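Local coordinates for mutual gliding-motility protein MglA (Myxococcus xanthus DK 1622, PDB 6H17) that binds GTP and hydrolyses it as a small GTPase, acting as an intracellular switch that coordinates social and adventurous gliding motility and sets the direction of movement, at residues T40-S46 with F57-S63; I134-I138 with A182-V187. One frame throughout, in Å; residues are numbered along the deposited sequence.

Interaction 1: residues T40-S46 with F57-S63; sequences TKGKLIS and FDFLPLS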
loop_
_atom_site.group_PDB
_atom_site.type_symbol
_atom_site.label_atom_id
_atom_site.label_comp_id
_atom_site.label_asym_id
_atom_site.label_seq_id
_atom_site.Cartn_x
_atom_site.Cartn_y
_atom_site.Cartn_z
ATOM N N THR A 40 15.119 12.169 3.801
ATOM C CA THR A 40 14.626 11.265 2.773
ATOM C C THR A 40 13.110 11.195 2.735
ATOM O O THR A 40 12.558 10.269 2.120
ATOM C CB THR A 40 15.189 9.853 2.956
ATOM O OG1 THR A 40 14.708 9.300 4.190
ATOM C CG2 THR A 40 16.713 9.860 2.954
ATOM N N LYS A 41 12.416 12.120 3.387
ATOM C CA LYS A 41 10.962 12.125 3.374
ATOM C C LYS A 41 10.457 13.523 3.073
ATOM O O LYS A 41 11.085 14.528 3.418
ATOM C CB LYS A 41 10.376 11.673 4.707
ATOM C CG LYS A 41 10.547 12.690 5.833
ATOM C CD LYS A 41 10.170 12.096 7.149
ATOM C CE LYS A 41 10.202 13.128 8.248
ATOM N NZ LYS A 41 10.035 12.497 9.574
ATOM N N GLY A 42 9.310 13.573 2.425
ATOM C CA GLY A 42 8.483 14.752 2.409
ATOM C C GLY A 42 7.463 14.692 3.526
ATOM O O GLY A 42 7.561 13.893 4.463
ATOM N N LYS A 43 6.458 15.537 3.413
ATOM C CA LYS A 43 5.436 15.688 4.439
ATOM C C LYS A 43 4.275 14.731 4.220
ATOM O O LYS A 43 3.763 14.595 3.103
ATOM C CB LYS A 43 4.925 17.125 4.420
ATOM C CG LYS A 43 4.052 17.471 5.583
ATOM C CD LYS A 43 3.663 18.938 5.551
ATOM C CE LYS A 43 2.703 19.279 6.667
ATOM N NZ LYS A 43 2.436 20.740 6.683
ATOM N N LEU A 44 3.854 14.068 5.293
ATOM C CA LEU A 44 2.639 13.269 5.266
ATOM C C LEU A 44 1.443 14.205 5.335
ATOM O O LEU A 44 1.338 15.014 6.266
ATOM C CB LEU A 44 2.618 12.295 6.445
ATOM C CG LEU A 44 1.317 11.539 6.678
ATOM C CD1 LEU A 44 0.964 10.675 5.512
ATOM C CD2 LEU A 44 1.444 10.684 7.955
ATOM N N ILE A 45 0.548 14.098 4.356
ATOM C CA ILE A 45 -0.635 14.938 4.311
ATOM C C ILE A 45 -1.879 14.097 4.112
ATOM O O ILE A 45 -1.832 12.980 3.590
ATOM C CB ILE A 45 -0.532 16.018 3.212
ATOM C CG1 ILE A 45 -0.394 15.353 1.854
ATOM C CG2 ILE A 45 0.641 16.987 3.521
ATOM C CD1 ILE A 45 -0.550 16.328 0.689
ATOM N N SER A 46 -2.994 14.622 4.589
ATOM C CA SER A 46 -4.309 14.079 4.317
ATOM C C SER A 46 -4.966 14.892 3.213
ATOM O O SER A 46 -4.724 16.101 3.060
ATOM C CB SER A 46 -5.186 14.136 5.564
ATOM O OG SER A 46 -4.702 13.258 6.557
ATOM N N PHE A 57 -7.889 10.378 2.693
ATOM C CA PHE A 57 -6.810 9.440 2.407
ATOM C C PHE A 57 -5.492 10.205 2.474
ATOM O O PHE A 57 -5.458 11.433 2.582
ATOM C CB PHE A 57 -7.004 8.735 1.072
ATOM C CG PHE A 57 -6.971 9.646 -0.111
ATOM C CD1 PHE A 57 -5.804 9.834 -0.806
ATOM C CD2 PHE A 57 -8.110 10.322 -0.514
ATOM C CE1 PHE A 57 -5.769 10.661 -1.903
ATOM C CE2 PHE A 57 -8.084 11.146 -1.604
ATOM C CZ PHE A 57 -6.926 11.324 -2.304
ATOM N N ASP A 58 -4.398 9.466 2.430
ATOM C CA ASP A 58 -3.095 10.004 2.782
ATOM C C ASP A 58 -2.156 9.986 1.594
ATOM O O ASP A 58 -2.288 9.170 0.687
ATOM C CB ASP A 58 -2.454 9.143 3.879
ATOM C CG ASP A 58 -3.379 8.908 5.022
ATOM O OD1 ASP A 58 -3.624 9.864 5.790
ATOM O OD2 ASP A 58 -3.916 7.773 5.144
ATOM N N PHE A 59 -1.175 10.895 1.648
ATOM C CA PHE A 59 -0.109 11.034 0.663
ATOM C C PHE A 59 1.207 11.293 1.381
ATOM O O PHE A 59 1.281 12.145 2.273
ATOM C CB PHE A 59 -0.417 12.208 -0.286
ATOM C CG PHE A 59 0.705 12.534 -1.254
ATOM C CD1 PHE A 59 0.816 11.853 -2.452
ATOM C CD2 PHE A 59 1.652 13.512 -0.967
ATOM C CE1 PHE A 59 1.847 12.156 -3.352
ATOM C CE2 PHE A 59 2.684 13.812 -1.869
ATOM C CZ PHE A 59 2.774 13.140 -3.047
ATOM N N LEU A 60 2.248 10.557 0.977
ATOM C CA LEU A 60 3.564 10.710 1.597
ATOM C C LEU A 60 4.655 10.433 0.570
ATOM O O LEU A 60 4.771 9.301 0.080
ATOM C CB LEU A 60 3.732 9.728 2.756
ATOM C CG LEU A 60 5.128 9.611 3.377
ATOM C CD1 LEU A 60 5.616 10.947 3.901
ATOM C CD2 LEU A 60 5.100 8.597 4.514
ATOM N N PRO A 61 5.466 11.437 0.208
ATOM C CA PRO A 61 6.590 11.192 -0.707
ATOM C C PRO A 61 7.862 10.817 0.029
ATOM O O PRO A 61 8.167 11.354 1.096
ATOM C CB PRO A 61 6.748 12.542 -1.416
ATOM C CG PRO A 61 6.219 13.551 -0.493
ATOM C CD PRO A 61 5.281 12.872 0.491
ATOM N N LEU A 62 8.613 9.877 -0.553
ATOM C CA LEU A 62 9.802 9.339 0.074
ATOM C C LEU A 62 10.879 9.050 -0.957
ATOM O O LEU A 62 10.584 8.735 -2.114
ATOM C CB LEU A 62 9.524 7.968 0.738
ATOM C CG LEU A 62 8.508 7.906 1.857
ATOM C CD1 LEU A 62 8.251 6.457 2.253
ATOM C CD2 LEU A 62 8.994 8.679 3.067
ATOM N N SER A 63 12.117 9.093 -0.499
ATOM C CA SER A 63 13.254 8.579 -1.250
ATOM C C SER A 63 13.596 7.204 -0.698
ATOM O O SER A 63 13.829 7.051 0.507
ATOM C CB SER A 63 14.457 9.505 -1.131
ATOM O OG SER A 63 14.162 10.792 -1.646
HETATM O O HOH W 1 12.842 7.339 2.953
#
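Ile45 lays its CG1 branch alongside the root of Phe59, CG1 standing 3.8 Å from Phe59 CB, and its CD1 comes obliquely to the ring, nearest to CD2. The branch is placed there because CG1 sits between the backbone N and the carbonyl carbon (chi1 61°), while Phe59 has CG anti to its N, so the two side chains run side by side and point the same way. The backbones of the same two residues pair twice: Ile45 N reaches Phe59 O at 2.9 Å, and Phe59 N returns to Ile45 O. Ser46 and Asp58 follow as a non-hydrogen-bonded pair. This is the antiparallel hairpin of strands 45-49 and 52-62 in the Ras-like GTPase fold, its second strand continuing the sheet onto strand 71-78. The face bearing Asp58 packs against helix 25-35, and at its Asp58 end OD2 is hydrogen-bonded to Thr26 OG1 and Thr78 OG1, residues predicted to bind GTP. On the same face Leu44 crosses Leu60 obliquely, CD1 to CB 4.0 Å, and also touches Gln30 and Tyr33 of helix 25-35. Between Ile45 and Lys41 the register slips by one residue. Past the slip, Gly42 N donates to Pro61 O at 2.8 Å, and Pro61 CG lies 3.9 Å from Gly42 CA, on the side where a glycine has no CB to obstruct it. Lys41 CB rests on Leu62 CD2 (3.7 Å), whereas its NZ is hydrogen-bonded to the carbonyl oxygens of Tyr33 and Thr36 and stands in cation-pi contact with the Tyr33 ring. At the far end Ser63 N meets Thr40 O at 2.9 Å, and a water accepts from Thr40 OG1 while donating to Ser63 O.

Interaction 2: residues I134-I138 with A182-V187; sequences IPYVI and AVAKLV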
loop_
_atom_site.group_PDB
_atom_site.type_symbol
_atom_site.label_atom_id
_atom_site.label_comp_id
_atom_site.label_asym_id
_atom_site.label_seq_id
_atom_site.Cartn_x
_atom_site.Cartn_y
_atom_site.Cartn_z
ATOM N N ILE A 134 1.558 -7.306 -10.965
ATOM C CA ILE A 134 2.055 -6.049 -10.410
ATOM C C ILE A 134 2.875 -6.320 -9.150
ATOM O O ILE A 134 2.600 -7.282 -8.417
ATOM C CB ILE A 134 0.867 -5.103 -10.148
ATOM C CG1 ILE A 134 1.310 -3.654 -9.954
ATOM C CG2 ILE A 134 0.084 -5.558 -8.950
ATOM C CD1 ILE A 134 0.140 -2.688 -9.772
ATOM N N PRO A 135 3.891 -5.512 -8.860
ATOM C CA PRO A 135 4.529 -5.573 -7.536
ATOM C C PRO A 135 3.491 -5.490 -6.428
ATOM O O PRO A 135 2.673 -4.562 -6.391
ATOM C CB PRO A 135 5.447 -4.352 -7.547
ATOM C CG PRO A 135 5.848 -4.262 -9.006
ATOM C CD PRO A 135 4.588 -4.557 -9.751
ATOM N N TYR A 136 3.521 -6.467 -5.518
ATOM C CA TYR A 136 2.424 -6.667 -4.574
ATOM C C TYR A 136 2.935 -7.404 -3.351
ATOM O O TYR A 136 3.562 -8.458 -3.467
ATOM C CB TYR A 136 1.303 -7.452 -5.272
ATOM C CG TYR A 136 0.225 -7.979 -4.357
ATOM C CD1 TYR A 136 -0.308 -7.188 -3.367
ATOM C CD2 TYR A 136 -0.260 -9.275 -4.490
ATOM C CE1 TYR A 136 -1.276 -7.661 -2.505
ATOM C CE2 TYR A 136 -1.248 -9.763 -3.637
ATOM C CZ TYR A 136 -1.740 -8.939 -2.646
ATOM O OH TYR A 136 -2.715 -9.364 -1.763
ATOM N N VAL A 137 2.662 -6.846 -2.181
ATOM C CA VAL A 137 3.034 -7.418 -0.890
ATOM C C VAL A 137 1.808 -7.380 -0.005
ATOM O O VAL A 137 1.010 -6.437 -0.078
ATOM C CB VAL A 137 4.189 -6.627 -0.251
ATOM C CG1 VAL A 137 4.507 -7.111 1.163
ATOM C CG2 VAL A 137 5.432 -6.680 -1.157
ATOM N N ILE A 138 1.647 -8.392 0.826
ATOM C CA ILE A 138 0.537 -8.456 1.773
ATOM C C ILE A 138 1.057 -8.334 3.201
ATOM O O ILE A 138 2.089 -8.924 3.562
ATOM C CB ILE A 138 -0.331 -9.720 1.580
ATOM C CG1 ILE A 138 -1.611 -9.604 2.432
ATOM C CG2 ILE A 138 0.423 -10.988 1.885
ATOM C CD1 ILE A 138 -2.753 -10.515 1.936
ATOM N N ALA A 182 10.049 -4.055 0.886
ATOM C CA ALA A 182 9.815 -5.176 -0.023
ATOM C C ALA A 182 9.105 -4.711 -1.293
ATOM O O ALA A 182 9.516 -5.045 -2.407
ATOM C CB ALA A 182 9.029 -6.290 0.674
ATOM N N VAL A 183 8.037 -3.941 -1.153
ATOM C CA VAL A 183 7.318 -3.509 -2.350
ATOM C C VAL A 183 8.145 -2.512 -3.158
ATOM O O VAL A 183 8.128 -2.541 -4.393
ATOM C CB VAL A 183 5.906 -2.995 -2.020
ATOM C CG1 VAL A 183 5.948 -1.628 -1.381
ATOM C CG2 VAL A 183 5.054 -2.983 -3.306
ATOM N N ALA A 184 8.893 -1.636 -2.484
ATOM C CA ALA A 184 9.705 -0.659 -3.202
ATOM C C ALA A 184 10.785 -1.340 -4.023
ATOM O O ALA A 184 11.051 -0.938 -5.166
ATOM C CB ALA A 184 10.331 0.349 -2.238
ATOM N N LYS A 185 11.395 -2.399 -3.483
ATOM C CA LYS A 185 12.402 -3.140 -4.238
ATOM C C LYS A 185 11.787 -3.810 -5.464
ATOM O O LYS A 185 12.390 -3.809 -6.542
ATOM C CB LYS A 185 13.080 -4.157 -3.324
ATOM C CG LYS A 185 14.171 -4.978 -3.992
ATOM C CD LYS A 185 14.906 -5.835 -2.972
ATOM C CE LYS A 185 16.058 -6.578 -3.628
ATOM N NZ LYS A 185 16.650 -7.613 -2.735
ATOM N N LEU A 186 10.587 -4.388 -5.330
ATOM C CA LEU A 186 9.923 -4.982 -6.484
ATOM C C LEU A 186 9.643 -3.941 -7.563
ATOM O O LEU A 186 9.812 -4.217 -8.756
ATOM C CB LEU A 186 8.620 -5.656 -6.055
ATOM C CG LEU A 186 8.789 -6.897 -5.185
ATOM C CD1 LEU A 186 7.412 -7.371 -4.695
ATOM C CD2 LEU A 186 9.510 -8.009 -5.908
ATOM N N VAL A 187 9.205 -2.744 -7.165
ATOM C CA VAL A 187 8.942 -1.675 -8.127
ATOM C C VAL A 187 10.230 -1.263 -8.828
ATOM O O VAL A 187 10.256 -1.083 -10.050
ATOM C CB VAL A 187 8.260 -0.489 -7.418
ATOM C CG1 VAL A 187 8.265 0.738 -8.313
ATOM C CG2 VAL A 187 6.843 -0.868 -7.006
#
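Leu186 points its CB toward the strand, where the nearest partner is Pro135 CB at 3.7 Å. From there CG is set anti to the carbonyl carbon (chi1 -68°), and the extended second torsion carries CD1 along the strand to a place 4.1 Å from both Tyr136 N and Val137 CG2. One leucine therefore spans two residues that face the helix, Pro135 by its base and Val137 by its tip. The proline is also met from a second direction: Val187 CG2 approaches Pro135 CB at 3.8 Å, the two side chains crossing at about a right angle. Val137 meets the helix through one methyl, CG2. It lies 3.8 Å from Val183 CB, where the side chains meet obliquely, and 4.1 Å from Ala182 CB, so it settles among residues 182, 183 and 186. Tyr136, between the two, sends its ring to the other side of the strand, against Phe101 and Ile163. All these contacts are apolar; in the backbone, Val137 pairs with Val99 and Phe101 of strand 98-104, while Ile138 pairs with Pro164 and Tyr166 on the other neighbour. With the axes of 136-138 and 182-187 approaching to 8.0 Å at 167°, the helix runs almost antiparallel to the strand it covers, the layered alpha/beta packing of a C-terminal helix on the central sheet of a Ras-like GTPase.

Overall arrangement
Both contacts reach the same mixed sheet, from different places and with different chemistry. Interaction 1 joins two neighbouring segments of chain edge to edge, through backbone hydrogen bonds with apolar side chains added on both faces; it buries 563 Å², with three of its 14 touching residues buried, and its centre lies 13 Å from the chain centre. Interaction 2 joins segments 44 residues apart, layering a helix on a strand purely through aliphatic groups; it buries 268 Å², with four of its seven touching residues buried, and its centre lies 9 Å from that of the chain. The centres of interactions 1 and 2 are about 18 Å apart, without touching. In interaction 1 the Asp58 side chain is about 4 Å from the magnesium ion.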